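Local structure of ecto-NAD+ glycohydrolase (CD38 molecule) (Bos taurus, 3GC6) at residues Gln83-Ser88 / Arg101-Leu106; Ser88-Leu93 / Val168-Leu173; Leu173-Asp178 / Gly215-Lys220; Glu198-His203 / Asp236-Asp241. The protein is a glycosylated, disulfide-bonded ectoenzyme of the CD38 family, whose fold includes a parallel four-stranded sheet packed with helices. The protein carries 1 engineered substitution. All coordinates share one frame; numbering follows the deposited sequence.

Interaction 1 (Gln83-Ser88 / Arg101-Leu106); sequences QQVFWS and RRLMTL. With SO4 (sulfate ion), chain F.
Arg-102 and Gln-83 meet through a water that donates to Arg-102 O and to Gln-83 OE1, just ahead of a single beta bridge (Gln-84 with Met-104) that lays the loop after helix 91-101 beside strand 85-88. Arg-102 ends that helix in a Schellman motif, with positive phi. Its long side chain leads outward, and NH1 bonds O1 of a sulfate (2.6 Å), probably from the crystallisation liquor, that Arg-100 also holds. Leu-103 follows, its CB lying 3.6 Å from Val-85 CG2; the two branched chains cross at about a right angle beside Tyr-97 of helix 91-101, a greasy setting that suits both. Met-104 supplies both bonds of the bridge. Its N donates to Gln-83 O (2.8 Å) and its O accepts Val-85 N (2.9 Å). Thr-105 divides its branches by character: CG2 packs against Val-85 CG1 (3.9 Å) and slants toward Trp-87 CD1 (4.0 Å), while OG1, set between backbone N and carbonyl carbon (chi1 66°), bonds Asp-108 and Glu-107. Glu-107 also takes Trp-87 NE1. At Leu-106 the two backbones have parted, and a water spans the gap, accepting from Leu-106 N (2.8 Å) and donating to Val-85 O (2.7 Å).

Interaction 2 (Ser88-Leu93 / Val168-Leu173); sequences SKTKEL and VLNGSL. With NAG (2-acetamido-2-deoxy-beta-D-glucopyranose), chain C.
Asn-170 points its side-chain amide across to the backbone of Lys-89: ND2 donates to Lys-89 O (2.9 Å, 169°), which lies close to the amide plane, and the same nitrogen is covalently joined to C1 of an N-acetylglucosamine. OD1, at the other end, accepts Ser-172 N in its carbonyl plane, and the two bonds help fix the amide's rotation. Thr-90 suits its buried spot by facing two ways. With OG1 between the backbone N and the carbonyl carbon (chi1 53°), it donates to Val-168 O (2.8 Å) from well above the carbonyl plane, while CG2 packs on Leu-169 C (3.4 Å) and near the sugar's O7. Val-168 O accepts Ser-88 N too, over a longer 3.3 Å. Lys-89 lends its aliphatic base to Leu-173; the two side chains cross at about a right angle, with Leu-173 CD1 3.5 Å from Lys-89 CB, and Lys-89 NZ turns away to a salt bridge with Asp-178. In the first turn of helix 91-101, Leu-93 CD2 slants against Val-168 CG1 (3.7 Å) of strand 164-170. The whole is an N-glycosylation site: an Asn-Gly-Ser sequon at the end of a parallel strand, its asparagine held in an Asx turn.

Interaction 3 (Leu173-Asp178 / Gly215-Lys220); sequences LENAFD and GSSIRK
Phe-177 and Ser-217 bring the two backbones closest, their CA atoms 5.1 Å apart, where an irregular loop passes the first turn of helix 216-227. Gly-215 is the N-cap of that helix, and the main-chain bonds from Arg-219 N to Gly-215 O and from Lys-220 N to Ser-216 O start its regular winding. The loop is joined to this turn chiefly through Ser-217. Its OG, set between backbone N and carbonyl carbon (chi1 78°), accepts Phe-177 N (3.1 Å, 161°). The same hydroxyl is hydrogen-bonded to Asp-211, whose carboxylate also takes Ala-176 N, so a small polar side chain is tied to the loop directly and through a shared acidic partner. Asn-175, on the exposed flank, rests ND2 near Ser-217 CB (3.7 Å). That nitrogen also donates to a water (2.6 Å) which accepts Ser-217 N (2.9 Å), an amide of the helix's first turn, where N-H groups lack carbonyls of a preceding turn. Phe-177 has its CG anti to the backbone N (chi1 178°), which lays the ring along the helix, where CD2 passes obliquely by Ser-217 O (3.3 Å). The apolar contacts of Phe-177 are with Lys-220 CB (4.1 Å from CD2), Ile-218 CD1, Leu-221 and Ile-224. Lys-220 offers only its methylene base here and sends its extended chain away. Ile-218 also packs on Leu-201, Phe-232 and Cys-234. The arrangement thus docks a connecting loop on the N-terminal turn of the helix in a beta-alpha-beta unit formed by strand 196-203, helix 216-227 and strand 231-239.

Interaction 4 (Glu198-His203 / Asp236-Asp241); sequences EAWLVH and DNLSRD. With NAG (2-acetamido-2-deoxy-beta-D-glucopyranose), chain C.
Leu-238 O is approached by several groups of the facing strand: His-203 N donates to it (2.9 Å), and Val-202 CA adds a CA-H...O contact at 3.3 Å. The CG of His-203 occupies the position between backbone N and carbonyl carbon (chi1 64°), which folds the ring back so that one face covers Leu-238 O and Ser-239 N; a flat ring suits such a bed of peptide. His-203 NE2 meets a water in the ring plane (2.9 Å). Where the second strand gives way to helix 240-244, His-203 O takes another water (2.7 Å) that in turn accepts Arg-240 N. The apolar side is carried by Leu-238, whose CD1 touches the edge of the Trp-200 indole at CE3 (3.4 Å), and by Val-202 CG1, which lies 4.1 Å from Arg-240 CG. Arg-240 is long enough to reach the sugar on Asn-170: the acetyl methyl C8 lies over one face of its guanidinium, NH2 makes a weak bond to O3 (2.7 Å), and Asp-204 provides a salt bridge. Ser-239 N-caps helix 240-244, which thus starts directly from strand 231-239, an outermost strand of this chain's parallel sheet, while Leu-93 of helix 91-101 packs on Val-202 and Arg-240.

How the interactions relate
From the N terminus, interaction 1 comes first and closes the excursion through helix 91-101, returning the chain to strand 85-88. Interaction 2 opens at Ser-88, which it shares with interaction 1, and the two cross, since its partner lies far on in strand 164-170, the neighbour of 85-88 in the sheet. Leu-173 ends interaction 2 and begins interaction 3, which brings the loop after strand 164-170 to helix 216-227; Asn-170 O and Leu-169 pack on Ala-176 between them. Interaction 4 closes the beta-alpha-beta crossover through that helix and so crosses interaction 3, with Leu-201 packing on Ala-176 and Ile-218. Interactions 2 and 4 adjoin through neighbouring strands and touch the same sugar.

Interaction 1 (Gln83-Ser88 / Arg101-Leu106)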
# COMPACT_ATOMS: atom_id res chain seq x y z
N GLN A 83 14.10 -3.22 16.80
CA GLN A 83 14.16 -4.06 15.58
C GLN A 83 15.26 -3.63 14.59
O GLN A 83 15.36 -4.19 13.49
CB GLN A 83 12.81 -4.06 14.86
CG GLN A 83 11.73 -4.74 15.71
CD GLN A 83 10.34 -4.61 15.10
OE1 GLN A 83 10.20 -4.50 13.88
NE2 GLN A 83 9.31 -4.57 15.95
N GLN A 84 16.08 -2.64 14.97
CA GLN A 84 16.98 -2.03 14.00
C GLN A 84 18.37 -2.68 14.00
O GLN A 84 18.96 -2.91 15.09
CB GLN A 84 17.13 -0.54 14.32
CG GLN A 84 17.78 0.30 13.23
CD GLN A 84 17.42 1.77 13.38
OE1 GLN A 84 16.42 2.12 14.03
NE2 GLN A 84 18.22 2.63 12.79
N VAL A 85 18.88 -2.94 12.79
CA VAL A 85 20.20 -3.52 12.59
C VAL A 85 21.09 -2.59 11.76
O VAL A 85 20.64 -2.07 10.71
CB VAL A 85 20.07 -4.84 11.83
CG1 VAL A 85 21.46 -5.38 11.46
CG2 VAL A 85 19.33 -5.86 12.73
N PHE A 86 22.32 -2.38 12.23
CA PHE A 86 23.37 -1.67 11.48
C PHE A 86 24.40 -2.70 11.09
O PHE A 86 24.47 -3.80 11.67
CB PHE A 86 24.05 -0.65 12.39
CG PHE A 86 23.15 0.46 12.81
CD1 PHE A 86 23.17 1.69 12.12
CD2 PHE A 86 22.25 0.29 13.87
CE1 PHE A 86 22.30 2.74 12.51
CE2 PHE A 86 21.39 1.32 14.25
CZ PHE A 86 21.42 2.55 13.58
N TRP A 87 25.18 -2.39 10.06
CA TRP A 87 26.18 -3.36 9.62
C TRP A 87 27.29 -2.62 8.89
O TRP A 87 27.09 -1.51 8.39
CB TRP A 87 25.54 -4.44 8.72
CG TRP A 87 24.94 -3.86 7.44
CD1 TRP A 87 23.67 -3.35 7.25
CD2 TRP A 87 25.60 -3.72 6.19
NE1 TRP A 87 23.50 -2.91 5.94
CE2 TRP A 87 24.69 -3.12 5.28
CE3 TRP A 87 26.89 -4.05 5.74
CZ2 TRP A 87 25.03 -2.87 3.94
CZ3 TRP A 87 27.24 -3.77 4.42
CH2 TRP A 87 26.31 -3.18 3.55
N SER A 88 28.46 -3.26 8.84
CA SER A 88 29.55 -2.66 8.09
C SER A 88 30.48 -3.78 7.66
O SER A 88 30.95 -4.54 8.51
CB SER A 88 30.31 -1.67 8.99
OG SER A 88 31.30 -0.93 8.26
N ARG A 101 15.66 -13.10 11.70
CA ARG A 101 15.20 -12.56 12.98
C ARG A 101 14.06 -11.54 12.84
O ARG A 101 13.60 -11.00 13.85
CB ARG A 101 16.36 -11.92 13.77
CG ARG A 101 17.55 -12.84 14.02
CD ARG A 101 17.28 -13.78 15.15
NE ARG A 101 18.42 -14.67 15.45
CZ ARG A 101 19.17 -14.59 16.54
NH1 ARG A 101 18.90 -13.66 17.45
NH2 ARG A 101 20.16 -15.46 16.75
N ARG A 102 13.61 -11.30 11.61
CA ARG A 102 12.57 -10.31 11.30
C ARG A 102 12.95 -8.94 11.89
O ARG A 102 12.17 -8.27 12.57
CB ARG A 102 11.19 -10.76 11.83
CG ARG A 102 10.74 -12.18 11.42
CD ARG A 102 10.82 -12.49 9.93
NE ARG A 102 10.13 -13.76 9.60
CZ ARG A 102 10.70 -14.97 9.53
NH1 ARG A 102 11.99 -15.13 9.77
NH2 ARG A 102 9.97 -16.04 9.22
N LEU A 103 14.21 -8.57 11.66
CA LEU A 103 14.72 -7.24 12.01
C LEU A 103 14.88 -6.42 10.72
O LEU A 103 14.66 -6.91 9.59
CB LEU A 103 16.09 -7.36 12.70
CG LEU A 103 16.07 -8.27 13.92
CD1 LEU A 103 17.49 -8.53 14.46
CD2 LEU A 103 15.15 -7.74 15.02
N MET A 104 15.24 -5.14 10.86
CA MET A 104 15.37 -4.31 9.67
C MET A 104 16.71 -3.58 9.58
O MET A 104 17.07 -2.82 10.51
CB MET A 104 14.25 -3.27 9.57
CG MET A 104 12.87 -3.87 9.58
SD MET A 104 11.57 -2.59 9.68
CE MET A 104 11.91 -1.94 8.14
N THR A 105 17.46 -3.83 8.50
CA THR A 105 18.60 -2.99 8.13
C THR A 105 18.12 -1.74 7.37
O THR A 105 16.93 -1.63 7.07
CB THR A 105 19.60 -3.72 7.19
OG1 THR A 105 18.98 -3.99 5.94
CG2 THR A 105 20.07 -5.06 7.82
N LEU A 106 19.07 -0.87 7.03
CA LEU A 106 18.74 0.33 6.26
C LEU A 106 18.10 -0.09 4.94
O LEU A 106 17.19 0.58 4.45
CB LEU A 106 20.02 1.13 6.00
CG LEU A 106 19.87 2.47 5.25
CD1 LEU A 106 18.92 3.38 6.01
CD2 LEU A 106 21.24 3.11 5.04
S SO4 F . 11.70 -18.57 8.22
O1 SO4 F . 12.45 -17.43 8.75
O2 SO4 F . 10.84 -19.14 9.25
O3 SO4 F . 10.89 -18.12 7.10
O4 SO4 F . 12.66 -19.59 7.78
O HOH W 1 11.45 -5.61 11.74
O HOH W 2 21.52 -1.12 8.33

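Interaction 2 (Ser88-Leu93 / Val168-Leu173)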
# COMPACT_ATOMS: atom_id res chain seq x y z
N SER A 88 28.46 -3.26 8.84
CA SER A 88 29.55 -2.66 8.09
C SER A 88 30.48 -3.78 7.66
O SER A 88 30.95 -4.54 8.51
CB SER A 88 30.31 -1.67 8.99
OG SER A 88 31.30 -0.93 8.26
N LYS A 89 30.69 -3.90 6.35
CA LYS A 89 31.58 -4.93 5.77
C LYS A 89 31.05 -6.36 5.92
O LYS A 89 31.79 -7.32 5.71
CB LYS A 89 33.02 -4.85 6.31
CG LYS A 89 33.57 -3.42 6.52
CD LYS A 89 33.55 -2.62 5.22
CE LYS A 89 34.09 -1.18 5.41
NZ LYS A 89 35.51 -1.10 5.87
N THR A 90 29.76 -6.50 6.22
CA THR A 90 29.12 -7.80 6.47
C THR A 90 27.78 -7.88 5.72
O THR A 90 26.81 -8.46 6.22
CB THR A 90 28.81 -7.96 7.97
OG1 THR A 90 28.07 -6.80 8.37
CG2 THR A 90 30.11 -8.05 8.77
N LYS A 91 27.74 -7.34 4.51
CA LYS A 91 26.46 -7.20 3.81
C LYS A 91 25.65 -8.49 3.79
O LYS A 91 24.48 -8.50 4.16
CB LYS A 91 26.67 -6.74 2.37
CG LYS A 91 25.35 -6.46 1.68
CD LYS A 91 25.54 -5.77 0.33
CE LYS A 91 24.19 -5.43 -0.31
NZ LYS A 91 23.41 -4.37 0.42
N GLU A 92 26.25 -9.56 3.32
CA GLU A 92 25.48 -10.81 3.16
C GLU A 92 25.00 -11.37 4.52
O GLU A 92 23.83 -11.73 4.70
CB GLU A 92 26.32 -11.85 2.39
CG GLU A 92 26.35 -11.65 0.85
CD GLU A 92 27.28 -10.52 0.37
OE1 GLU A 92 28.08 -10.03 1.21
OE2 GLU A 92 27.22 -10.10 -0.82
N LEU A 93 25.90 -11.41 5.48
CA LEU A 93 25.56 -11.96 6.79
C LEU A 93 24.50 -11.11 7.49
O LEU A 93 23.57 -11.66 8.08
CB LEU A 93 26.81 -12.04 7.66
CG LEU A 93 26.52 -12.47 9.09
CD1 LEU A 93 25.98 -13.90 9.21
CD2 LEU A 93 27.81 -12.26 9.90
N VAL A 168 26.24 -5.64 13.11
CA VAL A 168 26.99 -6.83 12.68
C VAL A 168 28.28 -6.37 12.01
O VAL A 168 28.27 -5.71 10.97
CB VAL A 168 26.16 -7.60 11.66
CG1 VAL A 168 26.86 -8.90 11.26
CG2 VAL A 168 24.79 -7.93 12.24
N LEU A 169 29.41 -6.77 12.61
CA LEU A 169 30.72 -6.36 12.15
C LEU A 169 31.58 -7.58 11.78
O LEU A 169 31.27 -8.70 12.18
CB LEU A 169 31.42 -5.54 13.23
CG LEU A 169 30.70 -4.24 13.59
CD1 LEU A 169 31.43 -3.52 14.73
CD2 LEU A 169 30.62 -3.29 12.39
N ASN A 170 32.64 -7.33 11.02
CA ASN A 170 33.42 -8.41 10.40
C ASN A 170 34.68 -8.74 11.19
O ASN A 170 35.64 -7.98 11.12
CB ASN A 170 33.79 -7.98 8.98
CG ASN A 170 34.24 -9.13 8.12
OD1 ASN A 170 34.95 -10.04 8.59
ND2 ASN A 170 33.81 -9.11 6.85
N GLY A 171 34.62 -9.83 11.95
CA GLY A 171 35.73 -10.30 12.76
C GLY A 171 36.85 -10.90 11.92
O GLY A 171 37.89 -11.25 12.49
N SER A 172 36.65 -10.99 10.61
CA SER A 172 37.70 -11.50 9.72
C SER A 172 38.50 -10.39 9.04
O SER A 172 39.36 -10.65 8.20
CB SER A 172 37.15 -12.53 8.72
OG SER A 172 36.91 -13.76 9.39
N LEU A 173 38.24 -9.14 9.42
CA LEU A 173 39.03 -8.02 8.95
C LEU A 173 39.96 -7.60 10.09
O LEU A 173 39.69 -7.87 11.25
CB LEU A 173 38.12 -6.84 8.57
CG LEU A 173 37.16 -7.05 7.41
CD1 LEU A 173 36.31 -5.77 7.17
CD2 LEU A 173 37.87 -7.49 6.13
C1 NAG C . 34.39 -10.04 5.87
C2 NAG C . 33.21 -10.93 5.44
C3 NAG C . 33.61 -11.73 4.19
C4 NAG C . 34.29 -10.89 3.10
C5 NAG C . 35.37 -10.01 3.72
C6 NAG C . 36.02 -9.04 2.72
C7 NAG C . 31.69 -11.68 7.22
C8 NAG C . 31.52 -12.58 8.41
N2 NAG C . 32.82 -11.86 6.51
O3 NAG C . 32.50 -12.44 3.68
O4 NAG C . 34.86 -11.75 2.10
O5 NAG C . 34.77 -9.25 4.76
O6 NAG C . 35.03 -8.29 2.04
O7 NAG C . 30.82 -10.86 6.92
O HOH W 3 33.24 -4.81 9.95

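Interaction 3 (Leu173-Asp178 / Gly215-Lys220)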
# COMPACT_ATOMS: atom_id res chain seq x y z
N LEU A 173 38.24 -9.14 9.42
CA LEU A 173 39.03 -8.02 8.95
C LEU A 173 39.96 -7.60 10.09
O LEU A 173 39.69 -7.87 11.25
CB LEU A 173 38.12 -6.84 8.57
CG LEU A 173 37.16 -7.05 7.41
CD1 LEU A 173 36.31 -5.77 7.17
CD2 LEU A 173 37.87 -7.49 6.13
N GLU A 174 41.07 -6.96 9.73
CA GLU A 174 42.01 -6.47 10.73
C GLU A 174 41.36 -5.43 11.63
O GLU A 174 41.56 -5.43 12.84
CB GLU A 174 43.27 -5.88 10.05
CG GLU A 174 44.50 -5.89 10.95
CD GLU A 174 44.91 -7.31 11.35
OE1 GLU A 174 45.00 -8.19 10.45
OE2 GLU A 174 45.12 -7.56 12.55
N ASN A 175 40.53 -4.58 11.03
CA ASN A 175 39.77 -3.60 11.79
C ASN A 175 38.28 -3.68 11.53
O ASN A 175 37.78 -3.19 10.52
CB ASN A 175 40.32 -2.20 11.57
CG ASN A 175 41.78 -2.10 12.00
OD1 ASN A 175 42.66 -1.91 11.16
ND2 ASN A 175 42.04 -2.29 13.29
N ALA A 176 37.57 -4.30 12.46
CA ALA A 176 36.13 -4.51 12.27
C ALA A 176 35.36 -3.19 12.25
O ALA A 176 34.28 -3.10 11.65
CB ALA A 176 35.57 -5.43 13.36
N PHE A 177 35.89 -2.16 12.93
CA PHE A 177 35.30 -0.82 12.89
C PHE A 177 36.21 0.09 12.07
O PHE A 177 37.37 0.29 12.42
CB PHE A 177 35.12 -0.20 14.29
CG PHE A 177 34.55 1.20 14.23
CD1 PHE A 177 33.22 1.40 13.88
CD2 PHE A 177 35.33 2.31 14.51
CE1 PHE A 177 32.68 2.70 13.81
CE2 PHE A 177 34.80 3.59 14.46
CZ PHE A 177 33.49 3.80 14.10
N ASP A 178 35.66 0.63 10.98
CA ASP A 178 36.41 1.54 10.11
C ASP A 178 35.78 2.91 10.25
O ASP A 178 34.62 3.12 9.87
CB ASP A 178 36.29 1.03 8.68
CG ASP A 178 36.94 1.93 7.65
OD1 ASP A 178 37.52 2.98 8.00
OD2 ASP A 178 36.85 1.57 6.46
N GLY A 215 40.12 -4.98 20.44
CA GLY A 215 41.05 -4.34 19.53
C GLY A 215 40.91 -2.83 19.50
O GLY A 215 39.94 -2.27 20.00
N SER A 216 41.87 -2.19 18.84
CA SER A 216 41.91 -0.74 18.77
C SER A 216 40.70 -0.14 18.06
O SER A 216 40.23 0.92 18.46
CB SER A 216 43.17 -0.27 18.04
OG SER A 216 44.30 -0.51 18.84
N SER A 217 40.22 -0.81 17.01
CA SER A 217 39.17 -0.16 16.20
C SER A 217 37.86 -0.15 16.99
O SER A 217 37.10 0.83 16.93
CB SER A 217 39.03 -0.79 14.81
OG SER A 217 38.31 -2.00 14.87
N ILE A 218 37.58 -1.22 17.74
CA ILE A 218 36.38 -1.22 18.58
C ILE A 218 36.49 -0.19 19.71
O ILE A 218 35.48 0.41 20.10
CB ILE A 218 36.03 -2.63 19.09
CG1 ILE A 218 35.55 -3.48 17.90
CG2 ILE A 218 34.94 -2.53 20.18
CD1 ILE A 218 34.16 -3.02 17.33
N ARG A 219 37.72 0.05 20.18
CA ARG A 219 37.93 1.13 21.16
C ARG A 219 37.47 2.47 20.58
O ARG A 219 36.84 3.28 21.28
CB ARG A 219 39.40 1.21 21.55
CG ARG A 219 39.61 2.11 22.75
CD ARG A 219 41.10 2.34 22.97
NE ARG A 219 41.39 3.38 23.95
CZ ARG A 219 42.51 4.10 23.93
NH1 ARG A 219 43.40 3.89 22.97
NH2 ARG A 219 42.72 5.03 24.86
N LYS A 220 37.75 2.71 19.30
CA LYS A 220 37.30 3.93 18.65
C LYS A 220 35.78 4.03 18.62
O LYS A 220 35.22 5.10 18.82
CB LYS A 220 37.83 4.03 17.21
CG LYS A 220 39.32 4.29 17.13
CD LYS A 220 39.80 4.35 15.67
CE LYS A 220 41.33 4.59 15.66
NZ LYS A 220 41.95 4.30 14.33
O HOH W 4 41.17 -3.16 15.54

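Interaction 4 (Glu198-His203 / Asp236-Asp241)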
# COMPACT_ATOMS: atom_id res chain seq x y z
N GLU A 198 24.36 -3.22 20.74
CA GLU A 198 25.10 -4.46 20.81
C GLU A 198 25.84 -4.67 19.51
O GLU A 198 25.24 -4.60 18.41
CB GLU A 198 24.17 -5.66 20.99
CG GLU A 198 23.33 -5.61 22.18
CD GLU A 198 22.35 -6.77 22.19
OE1 GLU A 198 22.41 -7.64 21.27
OE2 GLU A 198 21.53 -6.80 23.11
N ALA A 199 27.13 -4.94 19.61
CA ALA A 199 27.94 -5.27 18.43
C ALA A 199 28.33 -6.74 18.48
O ALA A 199 28.68 -7.26 19.54
CB ALA A 199 29.17 -4.43 18.38
N TRP A 200 28.26 -7.36 17.32
CA TRP A 200 28.62 -8.75 17.16
C TRP A 200 29.73 -8.81 16.11
O TRP A 200 29.51 -8.41 14.96
CB TRP A 200 27.38 -9.51 16.66
CG TRP A 200 26.25 -9.48 17.66
CD1 TRP A 200 25.25 -8.54 17.77
CD2 TRP A 200 26.02 -10.44 18.69
NE1 TRP A 200 24.41 -8.87 18.83
CE2 TRP A 200 24.87 -10.02 19.41
CE3 TRP A 200 26.68 -11.61 19.09
CZ2 TRP A 200 24.36 -10.75 20.50
CZ3 TRP A 200 26.17 -12.34 20.17
CH2 TRP A 200 25.02 -11.90 20.86
N LEU A 201 30.93 -9.28 16.49
CA LEU A 201 32.02 -9.40 15.52
C LEU A 201 32.10 -10.86 15.08
O LEU A 201 32.47 -11.72 15.89
CB LEU A 201 33.37 -8.99 16.15
CG LEU A 201 33.65 -7.48 16.19
CD1 LEU A 201 32.64 -6.75 17.05
CD2 LEU A 201 35.06 -7.23 16.70
N VAL A 202 31.78 -11.10 13.82
CA VAL A 202 31.55 -12.45 13.32
C VAL A 202 32.65 -12.78 12.30
O VAL A 202 32.95 -11.97 11.42
CB VAL A 202 30.13 -12.55 12.68
CG1 VAL A 202 29.87 -14.00 12.24
CG2 VAL A 202 29.07 -12.15 13.72
N HIS A 203 33.26 -13.96 12.43
CA HIS A 203 34.35 -14.33 11.55
C HIS A 203 33.90 -15.46 10.64
O HIS A 203 32.90 -16.14 10.90
CB HIS A 203 35.61 -14.77 12.34
CG HIS A 203 35.43 -16.01 13.16
ND1 HIS A 203 35.46 -17.28 12.61
CD2 HIS A 203 35.20 -16.17 14.48
CE1 HIS A 203 35.25 -18.17 13.57
NE2 HIS A 203 35.09 -17.52 14.71
N ASP A 236 32.21 -11.27 20.51
CA ASP A 236 33.08 -11.64 19.41
C ASP A 236 33.39 -13.15 19.45
O ASP A 236 32.72 -13.91 20.14
CB ASP A 236 34.38 -10.82 19.44
CG ASP A 236 35.16 -11.02 20.74
OD1 ASP A 236 34.97 -12.06 21.39
OD2 ASP A 236 35.95 -10.13 21.14
N ASN A 237 34.37 -13.54 18.67
CA ASN A 237 34.81 -14.92 18.54
C ASN A 237 33.64 -15.84 18.23
O ASN A 237 33.44 -16.85 18.90
CB ASN A 237 35.55 -15.37 19.81
CG ASN A 237 36.46 -16.56 19.54
OD1 ASN A 237 36.81 -16.83 18.38
ND2 ASN A 237 36.84 -17.27 20.58
N LEU A 238 32.84 -15.43 17.25
CA LEU A 238 31.68 -16.22 16.79
C LEU A 238 31.78 -16.44 15.30
O LEU A 238 32.04 -15.50 14.54
CB LEU A 238 30.35 -15.44 17.03
CG LEU A 238 29.89 -15.24 18.46
CD1 LEU A 238 28.76 -14.23 18.46
CD2 LEU A 238 29.43 -16.56 19.09
N SER A 239 31.54 -17.67 14.84
CA SER A 239 31.43 -17.92 13.42
C SER A 239 30.05 -17.46 12.96
O SER A 239 29.16 -17.21 13.79
CB SER A 239 31.56 -19.43 13.12
OG SER A 239 30.46 -20.12 13.70
N ARG A 240 29.84 -17.44 11.65
CA ARG A 240 28.50 -17.14 11.13
C ARG A 240 27.41 -18.03 11.73
O ARG A 240 26.35 -17.54 12.15
CB ARG A 240 28.47 -17.25 9.61
CG ARG A 240 29.32 -16.23 8.89
CD ARG A 240 29.16 -16.39 7.38
NE ARG A 240 30.23 -15.71 6.65
CZ ARG A 240 30.02 -14.76 5.75
NH1 ARG A 240 28.78 -14.37 5.45
NH2 ARG A 240 31.06 -14.20 5.13
N ASP A 241 27.64 -19.34 11.75
CA ASP A 241 26.61 -20.24 12.26
C ASP A 241 26.39 -20.06 13.76
O ASP A 241 25.25 -20.12 14.23
CB ASP A 241 26.95 -21.70 11.95
CG ASP A 241 26.87 -22.02 10.46
OD1 ASP A 241 26.28 -21.22 9.69
OD2 ASP A 241 27.38 -23.09 10.06
C1 NAG C . 34.39 -10.04 5.87
C2 NAG C . 33.21 -10.93 5.44
C3 NAG C . 33.61 -11.73 4.19
C4 NAG C . 34.29 -10.89 3.10
C5 NAG C . 35.37 -10.01 3.72
C6 NAG C . 36.02 -9.04 2.72
C7 NAG C . 31.69 -11.68 7.22
C8 NAG C . 31.52 -12.58 8.41
N2 NAG C . 32.82 -11.86 6.51
O3 NAG C . 32.50 -12.44 3.68
O4 NAG C . 34.86 -11.75 2.10
O5 NAG C . 34.77 -9.25 4.76
O6 NAG C . 35.03 -8.29 2.04
O7 NAG C . 30.82 -10.86 6.92
O HOH W 5 34.74 -13.26 15.57
O HOH W 6 34.20 -19.40 16.71
O HOH W 7 31.62 -18.22 9.69